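Side-chain contacts in decapping nuclease RAI1 (PDB 5BTO), which hydrolyses NAD caps and other 5'-end caps on RNA with a divalent metal cation, and binds and stimulates the exoribonuclease RAT1: residues E150-L153 / A154-E158; I313-L316 / I317-N320; T95-Q99 / E100-G104. All coordinates share one frame; numbering follows the deposited sequence.

In the fold
The three contacts lie on three separate helices of a PD-(D/E)XK-type nuclease and share no element. Contact 1 (150-158) runs along helix 149-166 and contact 3 (95-104) covers the end of helix 87-101. Both are mainly surface contacts. Contact 2 (313-320) spans the short helix 313-318 and is partly buried. Its inner face is isoleucine against isoleucine. Contact 1 instead spreads charge: a buried glutamate lies near two arginines without a direct salt bridge. Contact 3 does have one, between Lys96 and Glu100, with a tyrosine packed against the turn that follows. Contacts 2 and 3 lie on opposite sides of the chain's centre, their centres about 42 Å apart.

Contact 1. Residues E150-L153 / A154-E158; sequences EIEL and ARRKE
Ala154 follows Glu150 by one turn of the alpha-helix 149-166. Its N donates to Glu150 O at 3.0 Å, and the bond is nearly straight, at 168°. Arg155 follows. Its N bonds to Ile151 O at 2.9 Å, and its side chain runs beside that of Ile151, pointing the same way. CG lies opposite the backbone N (chi1 -166°), and a bend at chi3 turns the guanidinium over the isoleucine. CG2 of Ile151 sits over the centre of one guanidinium face, 3.7 Å from Arg155 CZ. The polar rim is left for other partners. Asp133, on strand 132-139, forms a salt bridge with NH1, which ties the helix to the large sheet. A water in the plane of the group also accepts from Arg155 NH1 at 2.8 Å. This water donates to OE2 of the buried Glu152, so it joins two charges that do not meet directly. Next, Arg156 N bonds to Glu152 O at 3.2 Å. The Arg156 guanidinium lies near the same carboxylate as an opposite charge, with no N-H pointing at it. The Glu152 carboxylate and Arg156 guanidinium planes are 68° apart, with Glu152 OE1 above one guanidinium face, 4.0 Å from Arg156 NH2.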
loop_
_atom_site.group_PDB
_atom_site.type_symbol
_atom_site.label_atom_id
_atom_site.label_comp_id
_atom_site.label_asym_id
_atom_site.label_seq_id
_atom_site.Cartn_x
_atom_site.Cartn_y
_atom_site.Cartn_z
ATOM N N GLU A 150 4.139 1.606 -28.406
ATOM C CA GLU A 150 4.376 0.216 -28.782
ATOM C C GLU A 150 3.512 -0.733 -27.947
ATOM O O GLU A 150 2.878 -1.640 -28.482
ATOM C CB GLU A 150 5.862 -0.137 -28.644
ATOM C CG GLU A 150 6.284 -0.396 -27.210
ATOM C CD GLU A 150 7.771 -0.245 -26.983
ATOM O OE1 GLU A 150 8.554 -0.495 -27.927
ATOM O OE2 GLU A 150 8.150 0.125 -25.851
ATOM N N ILE A 151 3.472 -0.510 -26.637
ATOM C CA ILE A 151 2.687 -1.367 -25.755
ATOM C C ILE A 151 1.208 -1.301 -26.117
ATOM O O ILE A 151 0.527 -2.330 -26.175
ATOM C CB ILE A 151 2.905 -1.014 -24.268
ATOM C CG1 ILE A 151 4.308 -1.450 -23.829
ATOM C CG2 ILE A 151 1.830 -1.665 -23.398
ATOM C CD1 ILE A 151 4.642 -1.118 -22.383
ATOM N N GLU A 152 0.719 -0.094 -26.388
ATOM C CA GLU A 152 -0.679 0.082 -26.783
ATOM C C GLU A 152 -0.999 -0.639 -28.082
ATOM O O GLU A 152 -2.056 -1.258 -28.209
ATOM C CB GLU A 152 -1.031 1.565 -26.913
ATOM C CG GLU A 152 -1.157 2.260 -25.583
ATOM C CD GLU A 152 -2.038 1.489 -24.615
ATOM O OE1 GLU A 152 -3.176 1.120 -24.995
ATOM O OE2 GLU A 152 -1.585 1.245 -23.478
ATOM N N LEU A 153 -0.090 -0.548 -29.047
ATOM C CA LEU A 153 -0.280 -1.205 -30.336
ATOM C C LEU A 153 -0.374 -2.711 -30.158
ATOM O O LEU A 153 -1.282 -3.357 -30.679
ATOM C CB LEU A 153 0.865 -0.862 -31.289
ATOM C CG LEU A 153 0.793 0.504 -31.977
ATOM C CD1 LEU A 153 2.083 0.809 -32.737
ATOM C CD2 LEU A 153 -0.408 0.563 -32.908
ATOM N N ALA A 154 0.573 -3.266 -29.411
ATOM C CA ALA A 154 0.620 -4.702 -29.189
ATOM C C ALA A 154 -0.601 -5.181 -28.414
ATOM O O ALA A 154 -1.107 -6.278 -28.653
ATOM C CB ALA A 154 1.897 -5.081 -28.456
ATOM N N ARG A 155 -1.073 -4.347 -27.494
ATOM C CA ARG A 155 -2.151 -4.726 -26.589
ATOM C C ARG A 155 -3.503 -4.840 -27.296
ATOM O O ARG A 155 -4.245 -5.797 -27.077
ATOM C CB ARG A 155 -2.230 -3.730 -25.432
ATOM C CG ARG A 155 -3.083 -4.177 -24.258
ATOM C CD ARG A 155 -2.631 -3.490 -22.973
ATOM N NE ARG A 155 -1.441 -4.121 -22.402
ATOM C CZ ARG A 155 -0.677 -3.577 -21.456
ATOM N NH1 ARG A 155 -0.956 -2.368 -20.964
ATOM N NH2 ARG A 155 0.376 -4.244 -21.007
ATOM N N ARG A 156 -3.819 -3.871 -28.148
ATOM C CA ARG A 156 -5.092 -3.898 -28.862
ATOM C C ARG A 156 -5.154 -5.065 -29.847
ATOM O O ARG A 156 -6.189 -5.718 -29.986
ATOM C CB ARG A 156 -5.356 -2.568 -29.573
ATOM C CG ARG A 156 -5.589 -1.395 -28.626
ATOM C CD ARG A 156 -6.141 -0.186 -29.366
ATOM N NE ARG A 156 -5.393 1.033 -29.073
ATOM C CZ ARG A 156 -5.770 1.955 -28.191
ATOM N NH1 ARG A 156 -6.898 1.805 -27.508
ATOM N NH2 ARG A 156 -5.019 3.032 -27.993
ATOM N N LYS A 157 -4.040 -5.326 -30.524
ATOM C CA LYS A 157 -3.958 -6.447 -31.451
ATOM C C LYS A 157 -4.069 -7.766 -30.695
ATOM O O LYS A 157 -4.764 -8.687 -31.130
ATOM C CB LYS A 157 -2.650 -6.396 -32.241
ATOM C CG LYS A 157 -2.535 -7.467 -33.308
ATOM C CD LYS A 157 -3.732 -7.437 -34.249
ATOM C CE LYS A 157 -3.627 -8.527 -35.308
ATOM N NZ LYS A 157 -3.456 -9.880 -34.703
ATOM N N GLU A 158 -3.378 -7.850 -29.561
ATOM C CA GLU A 158 -3.468 -9.016 -28.691
ATOM C C GLU A 158 -4.923 -9.275 -28.312
ATOM O O GLU A 158 -5.406 -10.401 -28.407
ATOM C CB GLU A 158 -2.625 -8.816 -27.429
ATOM C CG GLU A 158 -2.670 -9.986 -26.457
ATOM C CD GLU A 158 -1.963 -9.693 -25.140
ATOM O OE1 GLU A 158 -1.605 -8.518 -24.895
ATOM O OE2 GLU A 158 -1.765 -10.638 -24.349
HETATM O O HOH W 1 -2.694 -0.421 -22.053
#

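Contact 2. Residues I313-L316 / I317-N320; sequences IPLL and IKNN
Ile317 packs one turn along from Ile313, on the buried face of the short helix 313-318. Its CB lies 3.7 Å from Pro314 O, against the backbone of the preceding turn. CG1 is opposite the carbonyl carbon and beside the backbone N (chi1 -71°). This brings it back along the helix, 3.6 Å from Ile313 O. That oxygen also accepts the backbone bond from Ile317 N. The chain then runs on extended through chi2 (173°), and CD1 ends against Ile313 CG2 at 3.8 Å. The two isoleucines meet through single methyl groups, and their side chains cross at a slant.

On the exposed side, Leu315 and Asn319 make a different pair. Asn319 N bonds to Leu315 O at 2.9 Å. The asparagine amide lies across the leucine, with ND2 3.5 Å from Leu315 CD1. This is a polar group resting on a methyl, with no bond between them. NZ of Lys330 bonds to the carbonyl oxygens of Ile317 and Lys318. Asn320 ND2 bonds to Glu273 of helix 266-286.

Ile313 also rests on Leu276 and Trp280 of that helix. The arrangement is i to i+4 packing on a short helix with one face buried, Ile313 and Ile317 turned to helix 266-286. It lies near the active site: Ile313 is about 9 Å, side chain to side chain, from the metal-binding Glu256.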
loop_
_atom_site.group_PDB
_atom_site.type_symbol
_atom_site.label_atom_id
_atom_site.label_comp_id
_atom_site.label_asym_id
_atom_site.label_seq_id
_atom_site.Cartn_x
_atom_site.Cartn_y
_atom_site.Cartn_z
ATOM N N ILE A 313 -23.974 10.432 -9.058
ATOM C CA ILE A 313 -23.641 9.055 -9.412
ATOM C C ILE A 313 -23.063 8.232 -8.243
ATOM O O ILE A 313 -23.434 7.073 -8.062
ATOM C CB ILE A 313 -22.719 8.965 -10.657
ATOM C CG1 ILE A 313 -23.471 9.467 -11.902
ATOM C CG2 ILE A 313 -22.252 7.522 -10.866
ATOM C CD1 ILE A 313 -22.603 9.590 -13.153
ATOM N N PRO A 314 -22.159 8.823 -7.446
ATOM C CA PRO A 314 -21.591 8.001 -6.361
ATOM C C PRO A 314 -22.657 7.425 -5.428
ATOM O O PRO A 314 -22.530 6.274 -5.002
ATOM C CB PRO A 314 -20.673 8.985 -5.624
ATOM C CG PRO A 314 -20.220 9.916 -6.717
ATOM C CD PRO A 314 -21.469 10.123 -7.572
ATOM N N LEU A 315 -23.705 8.193 -5.136
ATOM C CA LEU A 315 -24.754 7.710 -4.246
ATOM C C LEU A 315 -25.638 6.658 -4.932
ATOM O O LEU A 315 -26.072 5.687 -4.299
ATOM C CB LEU A 315 -25.594 8.872 -3.711
ATOM C CG LEU A 315 -26.684 8.499 -2.710
ATOM C CD1 LEU A 315 -26.109 7.806 -1.475
ATOM C CD2 LEU A 315 -27.468 9.742 -2.325
ATOM N N LEU A 316 -25.900 6.834 -6.224
ATOM C CA LEU A 316 -26.603 5.787 -6.974
ATOM C C LEU A 316 -25.865 4.452 -6.878
ATOM O O LEU A 316 -26.472 3.402 -6.656
ATOM C CB LEU A 316 -26.770 6.167 -8.440
ATOM C CG LEU A 316 -27.842 7.194 -8.776
ATOM C CD1 LEU A 316 -27.833 7.465 -10.268
ATOM C CD2 LEU A 316 -29.212 6.670 -8.325
ATOM N N ILE A 317 -24.550 4.496 -7.049
ATOM C CA ILE A 317 -23.745 3.279 -6.956
ATOM C C ILE A 317 -23.773 2.694 -5.536
ATOM O O ILE A 317 -23.967 1.482 -5.343
ATOM C CB ILE A 317 -22.307 3.555 -7.432
ATOM C CG1 ILE A 317 -22.294 3.765 -8.954
ATOM C CG2 ILE A 317 -21.365 2.409 -7.064
ATOM C CD1 ILE A 317 -20.953 4.195 -9.490
ATOM N N LYS A 318 -23.605 3.555 -4.542
ATOM C CA LYS A 318 -23.629 3.113 -3.153
ATOM C C LYS A 318 -24.939 2.417 -2.801
ATOM O O LYS A 318 -24.941 1.401 -2.098
ATOM C CB LYS A 318 -23.386 4.288 -2.204
ATOM C CG LYS A 318 -23.302 3.893 -0.734
ATOM C CD LYS A 318 -22.968 5.097 0.125
ATOM C CE LYS A 318 -22.764 4.709 1.583
ATOM N NZ LYS A 318 -21.485 3.961 1.801
ATOM N N ASN A 319 -26.051 2.980 -3.275
ATOM C CA ASN A 319 -27.372 2.448 -2.963
ATOM C C ASN A 319 -27.840 1.265 -3.813
ATOM O O ASN A 319 -28.963 0.766 -3.626
ATOM C CB ASN A 319 -28.405 3.564 -3.030
ATOM C CG ASN A 319 -28.303 4.505 -1.860
ATOM O OD1 ASN A 319 -27.759 4.151 -0.818
ATOM N ND2 ASN A 319 -28.825 5.712 -2.022
ATOM N N ASN A 320 -26.995 0.822 -4.735
ATOM C CA ASN A 320 -27.275 -0.384 -5.520
ATOM C C ASN A 320 -26.930 -1.667 -4.756
ATOM O O ASN A 320 -25.764 -1.951 -4.514
ATOM C CB ASN A 320 -26.488 -0.352 -6.834
ATOM C CG ASN A 320 -26.694 -1.600 -7.669
ATOM O OD1 ASN A 320 -27.649 -2.350 -7.458
ATOM N ND2 ASN A 320 -25.803 -1.828 -8.626
#

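Contact 3. Residues T95-Q99 / E100-G104; sequences TKYEQ and EHNNG
Lys96 and Glu100 reach each other through different first torsions. Lys96 places CG away from its backbone N (chi1 -177°) and stays extended until a final bend at chi4 (59°). Glu100 keeps CG beside its N (chi1 -63°) and runs out extended from the helix, leaning back toward Lys96. The result is an i to i+4 salt bridge. Lys96 NZ meets Glu100 OE2 at 3.0 Å on the syn side, a little out of the carboxylate plane. A weak second bond joins NZ to OE1 at 3.3 Å. A water donates to Glu100 OE2 and to Gln99 OE1, so OE2 is held by two donors. An alanine here, in place of the lysine, is likely to leave the Glu100 carboxylate without its charged mate and freer to turn.

The Tyr97 ring lies against the turn, met obliquely by His101 CB and Asn102 CB. Its CE1 is 3.7 Å from His101 CB, and its CE2 is 3.9 Å from Asn102 CB. Tyr97 O accepts from His101 N at 2.8 Å. Beyond it the chain curls over, and Gly104 N bonds to Glu98 O at 3.0 Å. Asn102 ND2 bonds to Glu105 O just after the turn.

Buried Glu98 binds Arg398 and Trp397 of helix 392-400 and the backbone N of Val107. Tyr97 meets Phe30 of strand 27-34, so the end of helix 87-101 packs against both a helix and the large sheet.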
loop_
_atom_site.group_PDB
_atom_site.type_symbol
_atom_site.label_atom_id
_atom_site.label_comp_id
_atom_site.label_asym_id
_atom_site.label_seq_id
_atom_site.Cartn_x
_atom_site.Cartn_y
_atom_site.Cartn_z
ATOM N N THR A 95 1.811 24.900 -26.290
ATOM C CA THR A 95 2.781 25.910 -26.699
ATOM C C THR A 95 2.051 27.181 -27.132
ATOM O O THR A 95 2.421 28.288 -26.745
ATOM C CB THR A 95 3.673 25.390 -27.834
ATOM O OG1 THR A 95 4.448 24.277 -27.355
ATOM C CG2 THR A 95 4.627 26.484 -28.309
ATOM N N LYS A 96 1.012 27.002 -27.929
ATOM C CA LYS A 96 0.235 28.140 -28.423
ATOM C C LYS A 96 -0.389 28.891 -27.257
ATOM O O LYS A 96 -0.375 30.122 -27.207
ATOM C CB LYS A 96 -0.823 27.641 -29.396
ATOM C CG LYS A 96 -1.676 28.738 -30.042
ATOM C CD LYS A 96 -2.662 28.099 -31.001
ATOM C CE LYS A 96 -3.538 29.144 -31.696
ATOM N NZ LYS A 96 -2.714 30.127 -32.468
ATOM N N TYR A 97 -0.944 28.147 -26.306
ATOM C CA TYR A 97 -1.510 28.768 -25.118
ATOM C C TYR A 97 -0.471 29.568 -24.315
ATOM O O TYR A 97 -0.728 30.706 -23.901
ATOM C CB TYR A 97 -2.199 27.718 -24.228
ATOM C CG TYR A 97 -2.570 28.272 -22.875
ATOM C CD1 TYR A 97 -3.712 29.042 -22.715
ATOM C CD2 TYR A 97 -1.756 28.059 -21.763
ATOM C CE1 TYR A 97 -4.050 29.568 -21.497
ATOM C CE2 TYR A 97 -2.092 28.589 -20.528
ATOM C CZ TYR A 97 -3.243 29.349 -20.408
ATOM O OH TYR A 97 -3.602 29.892 -19.198
ATOM N N GLU A 98 0.702 28.985 -24.092
ATOM C CA GLU A 98 1.710 29.659 -23.291
ATOM C C GLU A 98 2.174 30.953 -23.959
ATOM O O GLU A 98 2.309 31.987 -23.306
ATOM C CB GLU A 98 2.875 28.710 -22.973
ATOM C CG GLU A 98 2.393 27.532 -22.124
ATOM C CD GLU A 98 3.478 26.529 -21.777
ATOM O OE1 GLU A 98 4.528 26.501 -22.458
ATOM O OE2 GLU A 98 3.255 25.757 -20.814
ATOM N N GLN A 99 2.376 30.883 -25.267
ATOM C CA GLN A 99 2.778 32.053 -26.062
ATOM C C GLN A 99 1.729 33.164 -26.089
ATOM O O GLN A 99 2.061 34.350 -26.001
ATOM C CB GLN A 99 3.047 31.615 -27.494
ATOM C CG GLN A 99 4.305 30.787 -27.647
ATOM C CD GLN A 99 4.386 30.112 -28.994
ATOM O OE1 GLN A 99 3.400 30.048 -29.728
ATOM N NE2 GLN A 99 5.569 29.608 -29.334
ATOM N N GLU A 100 0.464 32.782 -26.235
ATOM C CA GLU A 100 -0.575 33.768 -26.550
ATOM C C GLU A 100 -1.445 34.215 -25.379
ATOM O O GLU A 100 -2.016 35.314 -25.409
ATOM C CB GLU A 100 -1.441 33.262 -27.707
ATOM C CG GLU A 100 -0.637 33.084 -28.992
ATOM C CD GLU A 100 -1.422 32.439 -30.113
ATOM O OE1 GLU A 100 -2.654 32.302 -29.980
ATOM O OE2 GLU A 100 -0.799 32.078 -31.134
ATOM N N HIS A 101 -1.541 33.382 -24.347
ATOM C CA HIS A 101 -2.441 33.682 -23.245
ATOM C C HIS A 101 -1.800 33.603 -21.867
ATOM O O HIS A 101 -2.397 34.031 -20.880
ATOM C CB HIS A 101 -3.694 32.800 -23.331
ATOM C CG HIS A 101 -4.468 33.008 -24.594
ATOM N ND1 HIS A 101 -5.187 34.158 -24.835
ATOM C CD2 HIS A 101 -4.595 32.243 -25.705
ATOM C CE1 HIS A 101 -5.743 34.084 -26.032
ATOM N NE2 HIS A 101 -5.398 32.932 -26.582
ATOM N N ASN A 102 -0.589 33.069 -21.782
ATOM C CA ASN A 102 0.042 32.981 -20.480
ATOM C C ASN A 102 1.272 33.867 -20.372
ATOM O O ASN A 102 2.171 33.590 -19.591
ATOM C CB ASN A 102 0.398 31.531 -20.138
ATOM C CG ASN A 102 0.498 31.302 -18.650
ATOM O OD1 ASN A 102 -0.267 31.882 -17.875
ATOM N ND2 ASN A 102 1.451 30.463 -18.235
ATOM N N ASN A 103 1.304 34.929 -21.170
ATOM C CA ASN A 103 2.378 35.913 -21.110
ATOM C C ASN A 103 3.760 35.308 -21.321
ATOM O O ASN A 103 4.753 35.785 -20.761
ATOM C CB ASN A 103 2.326 36.699 -19.797
ATOM C CG ASN A 103 3.372 37.794 -19.736
ATOM O OD1 ASN A 103 3.339 38.750 -20.519
ATOM N ND2 ASN A 103 4.315 37.659 -18.809
ATOM N N GLY A 104 3.815 34.263 -22.141
ATOM C CA GLY A 104 5.071 33.647 -22.524
ATOM C C GLY A 104 5.735 32.864 -21.410
ATOM O O GLY A 104 6.945 32.650 -21.435
HETATM O O HOH W 2 2.000 32.049 -30.982
#